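Local coordinates for uracil-DNA glycosylase (Sulfolobus tokodaii str. 7, PDB 4ZBY), which belongs to the uracil-DNA glycosylase superfamily and carries an iron/sulfur cluster and a bound uracil in this structure, at residues G145-W150 with E156-P161; A35-V40 with L71-D76. All blocks are in the same frame, centred on the assembly; numbering follows the deposited sequence.

Interaction 1: residues G145-W150 with E156-P161; sequences GKSYVW and EIIVFP
The F160 ring lies under the turn G145-K146: one face takes the K146 backbone, with N and O of K146 above it and the oxygen displaced toward the rim. Its far end reaches the turn at CZ, 3.4 Å from G145 C; with CG anti to the backbone N (chi1 -160°), the ring extends beneath the incoming chain. The Y148 ring instead offers its edge. V159 O lies in its plane, and CE1 meets P161 CD at 3.6 Å, phenol and proline crossing at about a right angle; Y148 OH is hydrogen-bonded to V143 O. At the other end, the W150 indole lies obliquely to V159, its CE3 4.0 Å from V159 CG2, and stacks on Y152.

Between the strands, Y148 and V159 form a hydrogen-bonded antiparallel pair, and so do W150 and I157. The straightest link is V159 N to Y148 O, 2.8 Å at 176°; Y148 N returns to V159 O at 144°, and S147 CA adds a weak CA-H...O contact to that same oxygen. In the loop leading into the strand, G145 N donates to P161 O (3.1 Å). Elsewhere S147 CB touches I158 CG2, while V149 CG1 rests 3.7 Å from E156 CD.

This is a beta hairpin, with 148-152 at one margin of the sheet. F160 meets helix 172-190. The backbone bonds fix the register; Y148, W150, I157 and V159 form an apolar face packed on M133 and I118, whereas V149 lies on the other, more exposed face. K146 O is buried without a polar partner.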
loop_
_atom_site.group_PDB
_atom_site.type_symbol
_atom_site.label_atom_id
_atom_site.label_comp_id
_atom_site.label_asym_id
_atom_site.label_seq_id
_atom_site.Cartn_x
_atom_site.Cartn_y
_atom_site.Cartn_z
ATOM N N GLY A 145 -13.371 -3.673 4.363
ATOM C CA GLY A 145 -13.743 -4.089 5.701
ATOM C C GLY A 145 -13.891 -5.588 5.862
ATOM O O GLY A 145 -14.416 -6.069 6.863
ATOM N N LYS A 146 -13.437 -6.341 4.876
ATOM C CA LYS A 146 -13.365 -7.772 5.079
ATOM C C LYS A 146 -12.179 -8.347 4.334
ATOM O O LYS A 146 -11.526 -7.664 3.533
ATOM C CB LYS A 146 -14.671 -8.451 4.664
ATOM C CG LYS A 146 -14.913 -8.561 3.184
ATOM C CD LYS A 146 -16.057 -9.541 2.957
ATOM C CE LYS A 146 -16.433 -9.656 1.498
ATOM N NZ LYS A 146 -17.694 -10.447 1.331
ATOM N N SER A 147 -11.866 -9.601 4.629
ATOM C CA SER A 147 -10.702 -10.219 4.027
ATOM C C SER A 147 -11.046 -11.047 2.785
ATOM O O SER A 147 -12.160 -11.594 2.617
ATOM C CB SER A 147 -9.971 -11.082 5.060
ATOM O OG SER A 147 -10.871 -11.948 5.690
ATOM N N TYR A 148 -10.075 -11.088 1.881
ATOM C CA TYR A 148 -10.202 -11.808 0.618
ATOM C C TYR A 148 -8.978 -12.707 0.482
ATOM O O TYR A 148 -7.849 -12.251 0.634
ATOM C CB TYR A 148 -10.306 -10.828 -0.552
ATOM C CG TYR A 148 -11.510 -9.918 -0.472
ATOM C CD1 TYR A 148 -11.480 -8.747 0.281
ATOM C CD2 TYR A 148 -12.678 -10.218 -1.165
ATOM C CE1 TYR A 148 -12.576 -7.917 0.363
ATOM C CE2 TYR A 148 -13.788 -9.384 -1.095
ATOM C CZ TYR A 148 -13.733 -8.240 -0.325
ATOM O OH TYR A 148 -14.844 -7.420 -0.268
ATOM N N VAL A 149 -9.183 -13.991 0.233
ATOM C CA VAL A 149 -8.026 -14.874 0.158
ATOM C C VAL A 149 -7.440 -14.887 -1.256
ATOM O O VAL A 149 -8.145 -15.155 -2.243
ATOM C CB VAL A 149 -8.381 -16.298 0.583
ATOM C CG1 VAL A 149 -7.199 -17.229 0.350
ATOM C CG2 VAL A 149 -8.796 -16.305 2.044
ATOM N N TRP A 150 -6.153 -14.582 -1.348
ATOM C CA TRP A 150 -5.442 -14.611 -2.609
ATOM C C TRP A 150 -4.515 -15.818 -2.615
ATOM O O TRP A 150 -3.495 -15.827 -1.935
ATOM C CB TRP A 150 -4.669 -13.315 -2.795
ATOM C CG TRP A 150 -3.948 -13.131 -4.107
ATOM C CD1 TRP A 150 -4.050 -13.893 -5.240
ATOM C CD2 TRP A 150 -2.990 -12.107 -4.397
ATOM N NE1 TRP A 150 -3.210 -13.397 -6.218
ATOM C CE2 TRP A 150 -2.555 -12.300 -5.725
ATOM C CE3 TRP A 150 -2.475 -11.037 -3.667
ATOM C CZ2 TRP A 150 -1.626 -11.453 -6.333
ATOM C CZ3 TRP A 150 -1.537 -10.206 -4.265
ATOM C CH2 TRP A 150 -1.115 -10.425 -5.582
ATOM N N GLU A 156 -1.043 -18.537 0.638
ATOM C CA GLU A 156 -2.231 -17.713 0.561
ATOM C C GLU A 156 -1.842 -16.351 1.089
ATOM O O GLU A 156 -1.047 -16.257 2.030
ATOM C CB GLU A 156 -3.377 -18.264 1.401
ATOM C CG GLU A 156 -3.987 -19.564 0.924
ATOM C CD GLU A 156 -5.180 -19.976 1.773
ATOM O OE1 GLU A 156 -5.288 -19.481 2.917
ATOM O OE2 GLU A 156 -6.008 -20.781 1.298
ATOM N N ILE A 157 -2.394 -15.301 0.496
ATOM C CA ILE A 157 -2.228 -13.957 1.027
ATOM C C ILE A 157 -3.608 -13.440 1.366
ATOM O O ILE A 157 -4.545 -13.603 0.578
ATOM C CB ILE A 157 -1.543 -13.012 0.019
ATOM C CG1 ILE A 157 -0.092 -13.464 -0.199
ATOM C CG2 ILE A 157 -1.566 -11.563 0.538
ATOM C CD1 ILE A 157 0.598 -12.775 -1.348
ATOM N N ILE A 158 -3.750 -12.862 2.549
ATOM C CA ILE A 158 -5.027 -12.272 2.942
ATOM C C ILE A 158 -5.037 -10.821 2.516
ATOM O O ILE A 158 -4.193 -10.040 2.964
ATOM C CB ILE A 158 -5.232 -12.342 4.444
ATOM C CG1 ILE A 158 -5.264 -13.802 4.909
ATOM C CG2 ILE A 158 -6.487 -11.637 4.819
ATOM C CD1 ILE A 158 -5.136 -13.947 6.420
ATOM N N VAL A 159 -5.970 -10.455 1.650
ATOM C CA VAL A 159 -6.056 -9.076 1.193
ATOM C C VAL A 159 -7.181 -8.377 1.937
ATOM O O VAL A 159 -8.311 -8.866 1.990
ATOM C CB VAL A 159 -6.292 -8.976 -0.336
ATOM C CG1 VAL A 159 -6.536 -7.507 -0.757
ATOM C CG2 VAL A 159 -5.110 -9.559 -1.095
ATOM N N PHE A 160 -6.868 -7.238 2.528
ATOM C CA PHE A 160 -7.848 -6.519 3.322
ATOM C C PHE A 160 -7.944 -5.067 2.891
ATOM O O PHE A 160 -7.078 -4.262 3.224
ATOM C CB PHE A 160 -7.483 -6.603 4.814
ATOM C CG PHE A 160 -8.621 -6.315 5.720
ATOM C CD1 PHE A 160 -9.213 -7.337 6.441
ATOM C CD2 PHE A 160 -9.141 -5.024 5.835
ATOM C CE1 PHE A 160 -10.313 -7.077 7.264
ATOM C CE2 PHE A 160 -10.240 -4.758 6.663
ATOM C CZ PHE A 160 -10.802 -5.779 7.385
ATOM N N PRO A 161 -9.005 -4.723 2.143
ATOM C CA PRO A 161 -9.111 -3.343 1.690
ATOM C C PRO A 161 -9.664 -2.427 2.774
ATOM O O PRO A 161 -10.558 -2.837 3.490
ATOM C CB PRO A 161 -10.108 -3.427 0.516
ATOM C CG PRO A 161 -10.216 -4.893 0.190
ATOM C CD PRO A 161 -9.984 -5.607 1.488
#

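Interaction 2: residues A35-V40 with L71-D76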
loop_
_atom_site.group_PDB
_atom_site.type_symbol
_atom_site.label_atom_id
_atom_site.label_comp_id
_atom_site.label_asym_id
_atom_site.label_seq_id
_atom_site.Cartn_x
_atom_site.Cartn_y
_atom_site.Cartn_z
ATOM N N ALA A 35 8.284 -8.768 6.324
ATOM C CA ALA A 35 7.040 -8.281 6.941
ATOM C C ALA A 35 5.878 -9.253 6.768
ATOM O O ALA A 35 5.639 -9.792 5.685
ATOM C CB ALA A 35 6.642 -6.914 6.363
ATOM N N GLU A 36 5.147 -9.468 7.848
ATOM C CA GLU A 36 3.880 -10.198 7.700
ATOM C C GLU A 36 2.771 -9.326 7.146
ATOM O O GLU A 36 1.822 -9.848 6.552
ATOM C CB GLU A 36 3.456 -10.788 9.026
ATOM C CG GLU A 36 4.353 -11.953 9.395
ATOM C CD GLU A 36 3.919 -12.640 10.667
ATOM O OE1 GLU A 36 2.961 -12.161 11.301
ATOM O OE2 GLU A 36 4.531 -13.669 11.011
ATOM N N ILE A 37 2.852 -8.016 7.368
ATOM C CA ILE A 37 1.832 -7.099 6.836
ATOM C C ILE A 37 2.445 -6.085 5.886
ATOM O O ILE A 37 3.404 -5.382 6.204
ATOM C CB ILE A 37 1.095 -6.340 7.952
ATOM C CG1 ILE A 37 0.618 -7.312 9.037
ATOM C CG2 ILE A 37 -0.043 -5.492 7.344
ATOM C CD1 ILE A 37 -0.102 -6.654 10.233
ATOM N N MET A 38 1.864 -6.002 4.708
ATOM C CA MET A 38 2.330 -5.077 3.696
ATOM C C MET A 38 1.190 -4.083 3.465
ATOM O O MET A 38 0.033 -4.493 3.319
ATOM C CB MET A 38 2.712 -5.860 2.427
ATOM C CG MET A 38 3.204 -5.052 1.268
ATOM S SD MET A 38 3.791 -6.235 -0.007
ATOM C CE MET A 38 4.272 -5.018 -1.204
ATOM N N PHE A 39 1.493 -2.787 3.489
ATOM C CA PHE A 39 0.489 -1.730 3.233
ATOM C C PHE A 39 0.744 -1.145 1.868
ATOM O O PHE A 39 1.880 -0.815 1.537
ATOM C CB PHE A 39 0.583 -0.620 4.297
ATOM C CG PHE A 39 0.257 -1.103 5.672
ATOM C CD1 PHE A 39 -1.044 -1.024 6.152
ATOM C CD2 PHE A 39 1.230 -1.704 6.439
ATOM C CE1 PHE A 39 -1.365 -1.511 7.412
ATOM C CE2 PHE A 39 0.929 -2.199 7.709
ATOM C CZ PHE A 39 -0.368 -2.096 8.188
ATOM N N VAL A 40 -0.305 -1.006 1.079
ATOM C CA VAL A 40 -0.140 -0.427 -0.260
ATOM C C VAL A 40 -1.102 0.715 -0.459
ATOM O O VAL A 40 -2.316 0.514 -0.433
ATOM C CB VAL A 40 -0.387 -1.479 -1.375
ATOM C CG1 VAL A 40 -0.057 -0.902 -2.757
ATOM C CG2 VAL A 40 0.433 -2.741 -1.111
ATOM N N LEU A 71 -2.503 -1.998 15.745
ATOM C CA LEU A 71 -1.839 -3.257 15.386
ATOM C C LEU A 71 -0.714 -3.629 16.335
ATOM O O LEU A 71 -0.312 -4.799 16.424
ATOM C CB LEU A 71 -1.269 -3.198 13.966
ATOM C CG LEU A 71 -2.245 -2.824 12.842
ATOM C CD1 LEU A 71 -1.502 -2.991 11.522
ATOM C CD2 LEU A 71 -3.514 -3.663 12.865
ATOM N N GLY A 72 -0.182 -2.638 17.034
ATOM C CA GLY A 72 0.904 -2.875 17.959
ATOM C C GLY A 72 2.234 -3.056 17.256
ATOM O O GLY A 72 3.063 -3.845 17.707
ATOM N N LEU A 73 2.432 -2.344 16.144
ATOM C CA LEU A 73 3.665 -2.486 15.351
ATOM C C LEU A 73 4.348 -1.158 15.053
ATOM O O LEU A 73 3.692 -0.126 14.921
ATOM C CB LEU A 73 3.377 -3.181 14.028
ATOM C CG LEU A 73 2.828 -4.612 14.093
ATOM C CD1 LEU A 73 2.230 -4.950 12.756
ATOM C CD2 LEU A 73 3.923 -5.601 14.477
ATOM N N GLU A 74 5.681 -1.195 14.941
ATOM C CA GLU A 74 6.440 -0.062 14.445
ATOM C C GLU A 74 6.501 -0.121 12.925
ATOM O O GLU A 74 6.336 -1.190 12.321
ATOM C CB GLU A 74 7.869 -0.052 15.010
ATOM C CG GLU A 74 7.966 -0.037 16.511
ATOM C CD GLU A 74 7.139 1.057 17.151
ATOM O OE1 GLU A 74 7.178 2.210 16.677
ATOM O OE2 GLU A 74 6.440 0.752 18.139
ATOM N N ARG A 75 6.753 1.013 12.277
ATOM C CA ARG A 75 6.873 0.970 10.817
ATOM C C ARG A 75 7.972 0.019 10.349
ATOM O O ARG A 75 7.848 -0.607 9.301
ATOM C CB ARG A 75 7.159 2.368 10.246
ATOM C CG ARG A 75 6.036 3.356 10.408
ATOM C CD ARG A 75 6.542 4.769 10.096
ATOM N NE ARG A 75 7.091 4.908 8.742
ATOM C CZ ARG A 75 6.416 5.396 7.698
ATOM N NH1 ARG A 75 5.160 5.792 7.837
ATOM N NH2 ARG A 75 7.003 5.490 6.509
ATOM N N ASP A 76 9.061 -0.086 11.103
ATOM C CA ASP A 76 10.140 -0.955 10.674
ATOM C C ASP A 76 9.786 -2.443 10.758
ATOM O O ASP A 76 10.564 -3.292 10.298
ATOM C CB ASP A 76 11.409 -0.667 11.493
ATOM C CG ASP A 76 11.981 0.711 11.188
ATOM O OD1 ASP A 76 11.872 1.134 10.022
ATOM O OD2 ASP A 76 12.516 1.371 12.111
#
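I37 overlaps two leucines with the end of its side chain: CD1 sits 3.8 Å from L73 CD1 and 4.1 Å from L71 CD1, approaching each leucine at a slant. The chain beyond CB is extended (chi2 178°), which carries this methyl from the strand to the turn where helix 58-71 ends. F39, two residues further on and pointing to the same side of the strand, adds an aromatic edge. Its CZ meets L71 CD1 at 3.6 Å, the methyl lying near the ring plane, and the two side chains come from opposite directions. L71 CD1 therefore touches both strand residues, whereas L73 reaches I37 through its own CD1.

The two leucines stand on either side of G72, the first residue to leave helical geometry, whose positive phi (77°) turns the chain out of the helix. Both side chains nevertheless point toward the strand. The backbones stay well apart, with I37 CA and L73 CA 9.9 Å from each other, and side-chain ends alone bridge the interval. Helix 172-190 also borders the cluster: A189 touches I37, while F182, I185 and R186 touch L71. V78 lies against both F39 and L73.

Strand 37-41 is an inner strand of the mixed sheet, and its I37 and F39 are backbone-bonded to F79 of neighbouring strand 79-82. The contact thus joins the sheet to the end of the helix that precedes strand 79-82, about 9 Å from uracil measured from the F39 side chain. Chemically it is wholly apolar: it rests on close packing of methyl groups and a ring edge, without directional bonds, and is probably one part of a larger apolar cluster with helix 172-190 and V78.

Both interactions reach the same six-stranded mixed sheet. Interaction 2 comes first along the chain and is complete before interaction 1 opens; their centres lie 15 Å apart, with nearest atoms about 7 Å apart and no touch. Strand 117-121 stands between strands 37-41 and 155-162, bonded through its backbone to both. Helix 172-190 is shared as well, meeting I37 and L71 from one contact and S147 and F160 from the other. Interaction 1 closes one margin of the sheet by local strand pairing in a hairpin, whereas interaction 2 lays the end of helix 58-71 and the following loop against an inner strand, joining parts of this uracil-DNA glycosylase superfamily domain some thirty residues apart.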